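Local coordinates for protein monalysin (Pseudomonas entomophila, PDB 4MKO) that forms membrane pores as a secreted beta-barrel toxin of the aerolysin-like family, lysing host cells and damaging the intestine of infected Drosophila, at residues A57-V62 with V139-V144; Y77-G82 with Q124-T129; K81-S86 with E118-T123. All blocks are in the same frame, centred on the assembly; numbering follows the deposited sequence.

Contact 1: A57-V62 with V139-V144; sequences AYLQYV and VIYQVV
Val-139 opens the pairing by setting its CG1 3.6 Å from CE1 of the Tyr-61 ring, the two side chains crossing at about a right angle. Ile-140 next gives its carbonyl O to the N of Val-62, while its CG2 branch packs on CB of the same valine; branched aliphatic side chains suit such extended, mostly buried backbone. Tyr-141 pairs with Tyr-61, but their side chains diverge. With CG beside its own N (chi1 -51°), Tyr-141 brings CB within 3.7 Å of CB of Leu-59. Gln-142 and Gln-60 exchange two backbone bonds, and their polar ends are bridged by a water that accepts from Gln-60 NE2 and donates to Gln-142 OE1; Gln-142 NE2 is hydrogen-bonded to Thr-80 O and Gln-184 O. Val-143 pairs with Leu-59, CG2 to CD2 at 3.8 Å. Val-144 divides its branches: CB lies over one face of the Tyr-58 ring, 4.0 Å from its centroid, a CH-pi contact, and CG2 packs against the side-chain amide of Gln-60, 3.4 Å from OE1. These antiparallel strands belong to the large mixed sheet of this aerolysin-like fold: strand 173-191 flanks strand 136-151, strand 72-81 packs on Val-62, Ile-140 and Gln-142, and helix 201-211 touches Tyr-58.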
loop_
_atom_site.group_PDB
_atom_site.type_symbol
_atom_site.label_atom_id
_atom_site.label_comp_id
_atom_site.label_asym_id
_atom_site.label_seq_id
_atom_site.Cartn_x
_atom_site.Cartn_y
_atom_site.Cartn_z
ATOM N N ALA A 57 -4.658 -3.389 -0.382
ATOM C CA ALA A 57 -4.224 -3.020 -1.734
ATOM C C ALA A 57 -5.363 -2.260 -2.333
ATOM O O ALA A 57 -6.514 -2.670 -2.162
ATOM C CB ALA A 57 -3.900 -4.249 -2.562
ATOM N N TYR A 58 -5.076 -1.122 -2.969
ATOM C CA TYR A 58 -6.184 -0.360 -3.547
ATOM C C TYR A 58 -5.783 0.309 -4.842
ATOM O O TYR A 58 -4.596 0.368 -5.171
ATOM C CB TYR A 58 -6.808 0.627 -2.542
ATOM C CG TYR A 58 -5.933 1.813 -2.226
ATOM C CD1 TYR A 58 -4.951 1.737 -1.242
ATOM C CD2 TYR A 58 -6.123 3.035 -2.868
ATOM C CE1 TYR A 58 -4.159 2.837 -0.927
ATOM C CE2 TYR A 58 -5.335 4.143 -2.560
ATOM C CZ TYR A 58 -4.345 4.031 -1.596
ATOM O OH TYR A 58 -3.564 5.097 -1.265
ATOM N N LEU A 59 -6.774 0.828 -5.560
ATOM C CA LEU A 59 -6.538 1.490 -6.839
ATOM C C LEU A 59 -6.500 2.995 -6.618
ATOM O O LEU A 59 -7.482 3.587 -6.137
ATOM C CB LEU A 59 -7.662 1.114 -7.814
ATOM C CG LEU A 59 -7.666 -0.328 -8.334
ATOM C CD1 LEU A 59 -8.853 -0.562 -9.249
ATOM C CD2 LEU A 59 -6.369 -0.657 -9.052
ATOM N N GLN A 60 -5.358 3.614 -6.919
ATOM C CA GLN A 60 -5.262 5.058 -6.748
ATOM C C GLN A 60 -5.402 5.741 -8.099
ATOM O O GLN A 60 -4.893 5.262 -9.108
ATOM C CB GLN A 60 -3.987 5.475 -6.008
ATOM C CG GLN A 60 -2.750 5.631 -6.876
ATOM C CD GLN A 60 -1.583 6.208 -6.105
ATOM O OE1 GLN A 60 -1.662 6.502 -4.896
ATOM N NE2 GLN A 60 -0.449 6.315 -6.780
ATOM N N TYR A 61 -6.115 6.848 -8.104
ATOM C CA TYR A 61 -6.411 7.612 -9.318
ATOM C C TYR A 61 -5.163 8.078 -10.087
ATOM O O TYR A 61 -4.230 8.606 -9.481
ATOM C CB TYR A 61 -7.270 8.812 -8.928
ATOM C CG TYR A 61 -7.718 9.649 -10.104
ATOM C CD1 TYR A 61 -8.769 9.238 -10.920
ATOM C CD2 TYR A 61 -7.086 10.855 -10.406
ATOM C CE1 TYR A 61 -9.184 10.010 -12.008
ATOM C CE2 TYR A 61 -7.493 11.635 -11.488
ATOM C CZ TYR A 61 -8.539 11.206 -12.287
ATOM O OH TYR A 61 -8.939 11.963 -13.360
ATOM N N VAL A 62 -5.150 7.882 -11.424
ATOM C CA VAL A 62 -4.070 8.375 -12.283
ATOM C C VAL A 62 -4.628 9.528 -13.145
ATOM O O VAL A 62 -4.140 10.653 -13.043
ATOM C CB VAL A 62 -3.394 7.260 -13.132
ATOM C CG1 VAL A 62 -2.419 7.846 -14.160
ATOM C CG2 VAL A 62 -2.686 6.252 -12.241
ATOM N N VAL A 139 -11.146 5.798 -17.060
ATOM C CA VAL A 139 -10.393 6.200 -15.869
ATOM C C VAL A 139 -9.269 5.203 -15.704
ATOM O O VAL A 139 -9.483 3.999 -15.836
ATOM C CB VAL A 139 -11.260 6.303 -14.581
ATOM C CG1 VAL A 139 -10.470 6.979 -13.461
ATOM C CG2 VAL A 139 -12.576 7.059 -14.843
ATOM N N ILE A 140 -8.077 5.717 -15.443
ATOM C CA ILE A 140 -6.875 4.931 -15.227
ATOM C C ILE A 140 -6.524 4.987 -13.755
ATOM O O ILE A 140 -6.498 6.072 -13.169
ATOM C CB ILE A 140 -5.716 5.464 -16.096
ATOM C CG1 ILE A 140 -6.147 5.505 -17.585
ATOM C CG2 ILE A 140 -4.444 4.617 -15.876
ATOM C CD1 ILE A 140 -5.121 6.151 -18.532
ATOM N N TYR A 141 -6.191 3.821 -13.181
ATOM C CA TYR A 141 -5.767 3.719 -11.779
ATOM C C TYR A 141 -4.490 2.905 -11.703
ATOM O O TYR A 141 -4.234 2.106 -12.602
ATOM C CB TYR A 141 -6.821 2.974 -10.940
ATOM C CG TYR A 141 -8.235 3.482 -11.067
ATOM C CD1 TYR A 141 -8.721 4.473 -10.217
ATOM C CD2 TYR A 141 -9.107 2.943 -12.012
ATOM C CE1 TYR A 141 -10.041 4.926 -10.317
ATOM C CE2 TYR A 141 -10.424 3.393 -12.123
ATOM C CZ TYR A 141 -10.896 4.358 -11.250
ATOM O OH TYR A 141 -12.203 4.780 -11.368
ATOM N N GLN A 142 -3.709 3.067 -10.625
ATOM C CA GLN A 142 -2.513 2.242 -10.385
ATOM C C GLN A 142 -2.695 1.520 -9.044
ATOM O O GLN A 142 -3.191 2.114 -8.081
ATOM C CB GLN A 142 -1.228 3.069 -10.354
ATOM C CG GLN A 142 0.044 2.206 -10.280
ATOM C CD GLN A 142 1.346 2.947 -10.441
ATOM O OE1 GLN A 142 1.402 4.183 -10.523
ATOM N NE2 GLN A 142 2.426 2.193 -10.500
ATOM N N VAL A 143 -2.247 0.261 -8.986
ATOM C CA VAL A 143 -2.328 -0.546 -7.757
ATOM C C VAL A 143 -1.353 -0.015 -6.724
ATOM O O VAL A 143 -0.152 0.155 -6.999
ATOM C CB VAL A 143 -2.070 -2.058 -8.039
ATOM C CG1 VAL A 143 -1.973 -2.854 -6.737
ATOM C CG2 VAL A 143 -3.136 -2.648 -8.975
ATOM N N VAL A 144 -1.871 0.189 -5.510
ATOM C CA VAL A 144 -1.096 0.602 -4.339
ATOM C C VAL A 144 -1.089 -0.550 -3.339
ATOM O O VAL A 144 -2.145 -1.124 -3.030
ATOM C CB VAL A 144 -1.662 1.877 -3.687
ATOM C CG1 VAL A 144 -0.943 2.188 -2.374
ATOM C CG2 VAL A 144 -1.566 3.072 -4.633
HETATM O O HOH W 1 -0.014 6.295 -9.560
#

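Contact 2: Y77-G82 with Q124-T129; sequences YQLTKG and QSFTDT
Tyr-77 leans along Asp-128 from ring to hydroxyl. Its CB carries CG into the position between N and the carbonyl carbon (chi1 45°), which lays the ring over the backbone carbonyl of Asp-128, O 3.6 Å from the ring plane. CD1 and CE1 run past CB of Asp-128, CE1 at 3.6 Å, and CZ nears the carboxylate, whose plane stands 84° from that of the ring. At the tip, OH is 2.7 Å from Asp-128 OD2, a weak hydrogen bond, and also hydrogen-bonds Thr-130 OG1 and Arg-187 NE. Tyrosine suits the place: its ring is buried while its hydroxyl reaches polar partners. Leu-79, on the same face as Tyr-77 and Phe-126, puts CB over the Phe-126 ring and CD1 3.7 Å from CB of Asp-128; a branched aliphatic chain can touch both. On the face of Gln-78 and Thr-127, Gln-78, bent at chi2, sends NE2 to Thr-127 OG1 at 3.0 Å, nearly straight (175°) and in its amide plane. This antiparallel pair, within the region inferred to form the pore, is a two-stranded sheet; Tyr-77 and Leu-79 pack on strands 46-67 and 136-151, and Thr-80 O receives a bond from Thr-183 of strand 173-191.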
loop_
_atom_site.group_PDB
_atom_site.type_symbol
_atom_site.label_atom_id
_atom_site.label_comp_id
_atom_site.label_asym_id
_atom_site.label_seq_id
_atom_site.Cartn_x
_atom_site.Cartn_y
_atom_site.Cartn_z
ATOM N N TYR A 77 0.762 8.394 -20.008
ATOM C CA TYR A 77 0.325 8.847 -18.680
ATOM C C TYR A 77 1.423 8.536 -17.697
ATOM O O TYR A 77 2.273 7.680 -17.973
ATOM C CB TYR A 77 -1.017 8.199 -18.256
ATOM C CG TYR A 77 -1.078 6.710 -18.518
ATOM C CD1 TYR A 77 -0.613 5.794 -17.576
ATOM C CD2 TYR A 77 -1.533 6.216 -19.740
ATOM C CE1 TYR A 77 -0.638 4.420 -17.829
ATOM C CE2 TYR A 77 -1.528 4.851 -20.016
ATOM C CZ TYR A 77 -1.087 3.955 -19.057
ATOM O OH TYR A 77 -1.098 2.609 -19.350
ATOM N N GLN A 78 1.410 9.214 -16.553
ATOM C CA GLN A 78 2.443 9.021 -15.558
ATOM C C GLN A 78 2.049 8.036 -14.480
ATOM O O GLN A 78 1.030 8.222 -13.817
ATOM C CB GLN A 78 2.840 10.369 -14.912
ATOM C CG GLN A 78 3.481 11.390 -15.873
ATOM C CD GLN A 78 4.713 10.849 -16.550
ATOM O OE1 GLN A 78 5.743 10.616 -15.914
ATOM N NE2 GLN A 78 4.608 10.571 -17.846
ATOM N N LEU A 79 2.862 7.003 -14.300
ATOM C CA LEU A 79 2.713 6.070 -13.182
ATOM C C LEU A 79 3.885 6.350 -12.255
ATOM O O LEU A 79 4.767 7.145 -12.602
ATOM C CB LEU A 79 2.718 4.605 -13.653
ATOM C CG LEU A 79 1.584 4.156 -14.592
ATOM C CD1 LEU A 79 1.725 2.678 -14.929
ATOM C CD2 LEU A 79 0.189 4.406 -13.994
ATOM N N THR A 80 3.907 5.734 -11.071
ATOM C CA THR A 80 5.032 5.912 -10.153
ATOM C C THR A 80 5.539 4.577 -9.627
ATOM O O THR A 80 4.816 3.568 -9.645
ATOM C CB THR A 80 4.674 6.864 -8.988
ATOM O OG1 THR A 80 3.663 6.258 -8.178
ATOM C CG2 THR A 80 4.231 8.257 -9.452
ATOM N N LYS A 81 6.797 4.575 -9.153
ATOM C CA LYS A 81 7.446 3.445 -8.513
ATOM C C LYS A 81 8.019 3.900 -7.170
ATOM O O LYS A 81 8.277 5.089 -6.998
ATOM C CB LYS A 81 8.496 2.769 -9.411
ATOM C CG LYS A 81 9.637 3.651 -9.903
ATOM C CD LYS A 81 10.288 2.998 -11.128
ATOM C CE LYS A 81 11.251 3.932 -11.818
ATOM N NZ LYS A 81 11.871 3.297 -13.015
ATOM N N GLY A 82 8.172 2.954 -6.237
ATOM C CA GLY A 82 8.646 3.227 -4.879
ATOM C C GLY A 82 7.484 3.621 -3.991
ATOM O O GLY A 82 6.330 3.302 -4.302
ATOM N N GLN A 124 9.187 7.856 -7.724
ATOM C CA GLN A 124 9.791 8.159 -9.016
ATOM C C GLN A 124 8.722 7.973 -10.091
ATOM O O GLN A 124 8.125 6.904 -10.184
ATOM C CB GLN A 124 11.028 7.271 -9.279
ATOM C CG GLN A 124 11.739 7.542 -10.615
ATOM C CD GLN A 124 12.307 8.942 -10.721
ATOM O OE1 GLN A 124 13.230 9.327 -9.994
ATOM N NE2 GLN A 124 11.763 9.734 -11.634
ATOM N N SER A 125 8.454 9.033 -10.866
ATOM C CA SER A 125 7.464 8.976 -11.941
ATOM C C SER A 125 8.085 8.338 -13.185
ATOM O O SER A 125 9.305 8.419 -13.385
ATOM C CB SER A 125 6.945 10.371 -12.279
ATOM O OG SER A 125 7.978 11.168 -12.832
ATOM N N PHE A 126 7.254 7.692 -14.005
ATOM C CA PHE A 126 7.669 7.072 -15.265
ATOM C C PHE A 126 6.491 7.069 -16.206
ATOM O O PHE A 126 5.338 7.012 -15.762
ATOM C CB PHE A 126 8.283 5.670 -15.097
ATOM C CG PHE A 126 7.335 4.569 -14.696
ATOM C CD1 PHE A 126 6.992 4.375 -13.360
ATOM C CD2 PHE A 126 6.821 3.693 -15.646
ATOM C CE1 PHE A 126 6.135 3.338 -12.988
ATOM C CE2 PHE A 126 5.960 2.655 -15.274
ATOM C CZ PHE A 126 5.632 2.477 -13.943
ATOM N N THR A 127 6.782 7.147 -17.511
ATOM C CA THR A 127 5.764 7.178 -18.543
ATOM C C THR A 127 5.348 5.764 -18.907
ATOM O O THR A 127 6.200 4.900 -19.149
ATOM C CB THR A 127 6.296 7.945 -19.786
ATOM O OG1 THR A 127 6.793 9.214 -19.358
ATOM C CG2 THR A 127 5.229 8.143 -20.871
ATOM N N ASP A 128 4.037 5.550 -18.986
ATOM C CA ASP A 128 3.477 4.296 -19.453
ATOM C C ASP A 128 2.524 4.625 -20.600
ATOM O O ASP A 128 1.983 5.733 -20.652
ATOM C CB ASP A 128 2.778 3.525 -18.321
ATOM C CG ASP A 128 2.419 2.110 -18.711
ATOM O OD1 ASP A 128 3.305 1.397 -19.225
ATOM O OD2 ASP A 128 1.257 1.705 -18.479
ATOM N N THR A 129 2.387 3.709 -21.564
ATOM C CA THR A 129 1.501 3.955 -22.705
ATOM C C THR A 129 0.557 2.799 -22.920
ATOM O O THR A 129 0.926 1.662 -22.640
ATOM C CB THR A 129 2.313 4.216 -24.014
ATOM O OG1 THR A 129 3.012 3.029 -24.395
ATOM C CG2 THR A 129 3.286 5.407 -23.910
#

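Contact 3: K81-S86 with E118-T123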
loop_
_atom_site.group_PDB
_atom_site.type_symbol
_atom_site.label_atom_id
_atom_site.label_comp_id
_atom_site.label_asym_id
_atom_site.label_seq_id
_atom_site.Cartn_x
_atom_site.Cartn_y
_atom_site.Cartn_z
ATOM N N LYS A 81 6.797 4.575 -9.153
ATOM C CA LYS A 81 7.446 3.445 -8.513
ATOM C C LYS A 81 8.019 3.900 -7.170
ATOM O O LYS A 81 8.277 5.089 -6.998
ATOM C CB LYS A 81 8.496 2.769 -9.411
ATOM C CG LYS A 81 9.637 3.651 -9.903
ATOM C CD LYS A 81 10.288 2.998 -11.128
ATOM C CE LYS A 81 11.251 3.932 -11.818
ATOM N NZ LYS A 81 11.871 3.297 -13.015
ATOM N N GLY A 82 8.172 2.954 -6.237
ATOM C CA GLY A 82 8.646 3.227 -4.879
ATOM C C GLY A 82 7.484 3.621 -3.991
ATOM O O GLY A 82 6.330 3.302 -4.302
ATOM N N HIS A 83 7.753 4.361 -2.899
ATOM C CA HIS A 83 6.648 4.828 -2.048
ATOM C C HIS A 83 5.696 5.727 -2.852
ATOM O O HIS A 83 6.127 6.415 -3.794
ATOM C CB HIS A 83 7.184 5.551 -0.795
ATOM C CG HIS A 83 7.761 4.612 0.216
ATOM N ND1 HIS A 83 9.032 4.080 0.066
ATOM C CD2 HIS A 83 7.201 4.094 1.334
ATOM C CE1 HIS A 83 9.215 3.291 1.116
ATOM N NE2 HIS A 83 8.143 3.277 1.909
ATOM N N THR A 84 4.391 5.705 -2.513
ATOM C CA THR A 84 3.414 6.522 -3.246
ATOM C C THR A 84 3.635 8.019 -3.022
ATOM O O THR A 84 4.168 8.409 -1.984
ATOM C CB THR A 84 1.976 6.166 -2.850
ATOM O OG1 THR A 84 1.759 6.606 -1.504
ATOM C CG2 THR A 84 1.673 4.688 -3.014
ATOM N N ARG A 85 3.165 8.854 -3.964
ATOM C CA ARG A 85 3.272 10.297 -3.807
ATOM C C ARG A 85 2.518 10.731 -2.540
ATOM O O ARG A 85 3.040 11.540 -1.781
ATOM C CB ARG A 85 2.709 11.031 -5.035
ATOM C CG ARG A 85 3.061 12.528 -5.070
ATOM C CD ARG A 85 4.531 12.782 -5.416
ATOM N NE ARG A 85 4.856 12.492 -6.820
ATOM C CZ ARG A 85 6.096 12.377 -7.295
ATOM N NH1 ARG A 85 7.141 12.487 -6.482
ATOM N NH2 ARG A 85 6.298 12.122 -8.582
ATOM N N SER A 86 1.319 10.155 -2.294
ATOM C CA SER A 86 0.542 10.492 -1.094
ATOM C C SER A 86 1.279 10.131 0.184
ATOM O O SER A 86 1.277 10.944 1.113
ATOM C CB SER A 86 -0.831 9.835 -1.119
ATOM O OG SER A 86 -1.587 10.297 -2.223
ATOM N N GLU A 118 14.416 0.152 -6.535
ATOM C CA GLU A 118 13.271 1.011 -6.821
ATOM C C GLU A 118 12.044 0.768 -5.927
ATOM O O GLU A 118 11.365 1.724 -5.585
ATOM C CB GLU A 118 12.802 0.766 -8.261
ATOM C CG GLU A 118 13.627 1.408 -9.365
ATOM C CD GLU A 118 13.213 0.977 -10.765
ATOM O OE1 GLU A 118 12.399 0.032 -10.906
ATOM O OE2 GLU A 118 13.713 1.596 -11.732
ATOM N N SER A 119 11.713 -0.502 -5.657
ATOM C CA SER A 119 10.484 -0.937 -4.988
ATOM C C SER A 119 10.113 -0.187 -3.699
ATOM O O SER A 119 8.929 0.146 -3.515
ATOM C CB SER A 119 10.536 -2.437 -4.720
ATOM O OG SER A 119 10.599 -3.161 -5.939
ATOM N N TRP A 120 11.124 0.086 -2.826
ATOM C CA TRP A 120 10.910 0.708 -1.512
ATOM C C TRP A 120 11.622 2.054 -1.368
ATOM O O TRP A 120 11.784 2.576 -0.259
ATOM C CB TRP A 120 11.337 -0.270 -0.414
ATOM C CG TRP A 120 10.490 -1.511 -0.347
ATOM C CD1 TRP A 120 10.673 -2.672 -1.041
ATOM C CD2 TRP A 120 9.311 -1.697 0.450
ATOM N NE1 TRP A 120 9.696 -3.589 -0.703
ATOM C CE2 TRP A 120 8.839 -3.011 0.203
ATOM C CE3 TRP A 120 8.631 -0.893 1.389
ATOM C CZ2 TRP A 120 7.746 -3.557 0.890
ATOM C CZ3 TRP A 120 7.536 -1.429 2.054
ATOM C CH2 TRP A 120 7.099 -2.745 1.797
ATOM N N SER A 121 12.028 2.625 -2.500
ATOM C CA SER A 121 12.731 3.899 -2.531
ATOM C C SER A 121 11.740 5.063 -2.558
ATOM O O SER A 121 10.530 4.885 -2.330
ATOM C CB SER A 121 13.669 3.940 -3.744
ATOM O OG SER A 121 14.591 5.015 -3.650
ATOM N N THR A 122 12.253 6.275 -2.837
ATOM C CA THR A 122 11.435 7.467 -2.951
ATOM C C THR A 122 10.596 7.392 -4.224
ATOM O O THR A 122 10.979 6.681 -5.163
ATOM C CB THR A 122 12.321 8.731 -2.920
ATOM O OG1 THR A 122 13.278 8.651 -3.978
ATOM C CG2 THR A 122 13.026 8.923 -1.570
ATOM N N THR A 123 9.459 8.114 -4.251
ATOM C CA THR A 123 8.560 8.177 -5.403
ATOM C C THR A 123 9.327 8.639 -6.651
ATOM O O THR A 123 10.027 9.667 -6.622
ATOM C CB THR A 123 7.389 9.155 -5.168
ATOM O OG1 THR A 123 6.853 8.995 -3.848
ATOM C CG2 THR A 123 6.275 8.987 -6.196
HETATM O O HOH W 2 7.276 0.304 -5.726
#
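The backbones of Gly-82 and Ser-119 come within 4.6 Å, CA to CA, where the loop leading into helix 85-90 meets a type I beta turn running from Glu-118 to Ser-121. Gly-82 has a positive phi (86°), and its CA lies close to the carbonyl oxygens of Glu-118, Ser-119 and Ser-121; a CB here would come too close to the carbonyl oxygens of Ser-121 and Thr-122, which suits glycine. Its N reaches Ser-119 O through a water. His-83 grips Ser-121 O twice: the backbone N donates along a nearly straight bond, and ND1 donates in the plane of its ring, the two arriving from opposite faces of the carbonyl plane. A histidine suits the spot because its ring can reach back to the carbonyl its own backbone holds. At the outer end Lys-81, extended beyond CG, crosses the carboxylate of Glu-118 obliquely with CD and CE and forms a salt bridge, NZ to OE2 at 2.8 Å, from above the carboxylate plane; OE1 is held by Thr-115 N. Thr-84 is the N-cap of the helix, its OG1 taking Phe-87 N. Thr-123 serves two neighbours at once: OG1 donates to His-83 O at 2.7 Å, while its methyl CG2 sits 3.5 Å above the centre of the Arg-85 guanidinium.

From the N terminus, strand 46-67 enters contact 1 first, but its partner, strand 136-151, comes only after the whole region that makes contacts 2 and 3. Contact 1 thus closes the outermost loop. Within it, strand 72-81 pairs with strand 124-133 in contact 2, and contact 3, beginning at the Lys-81 and Gly-82 that contact 2 shares, joins 81-86 to 118-123 further in, so the three closures nest without crossing. Together they tie the large mixed sheet to the two-stranded sheet and to the start of helix 85-90. Ile-140 CD1 packs on Tyr-77 CD2 between contacts 1 and 2, Thr-84 packs on Val-144 between 1 and 3, and Thr-80 meets Thr-123 between 2 and 3.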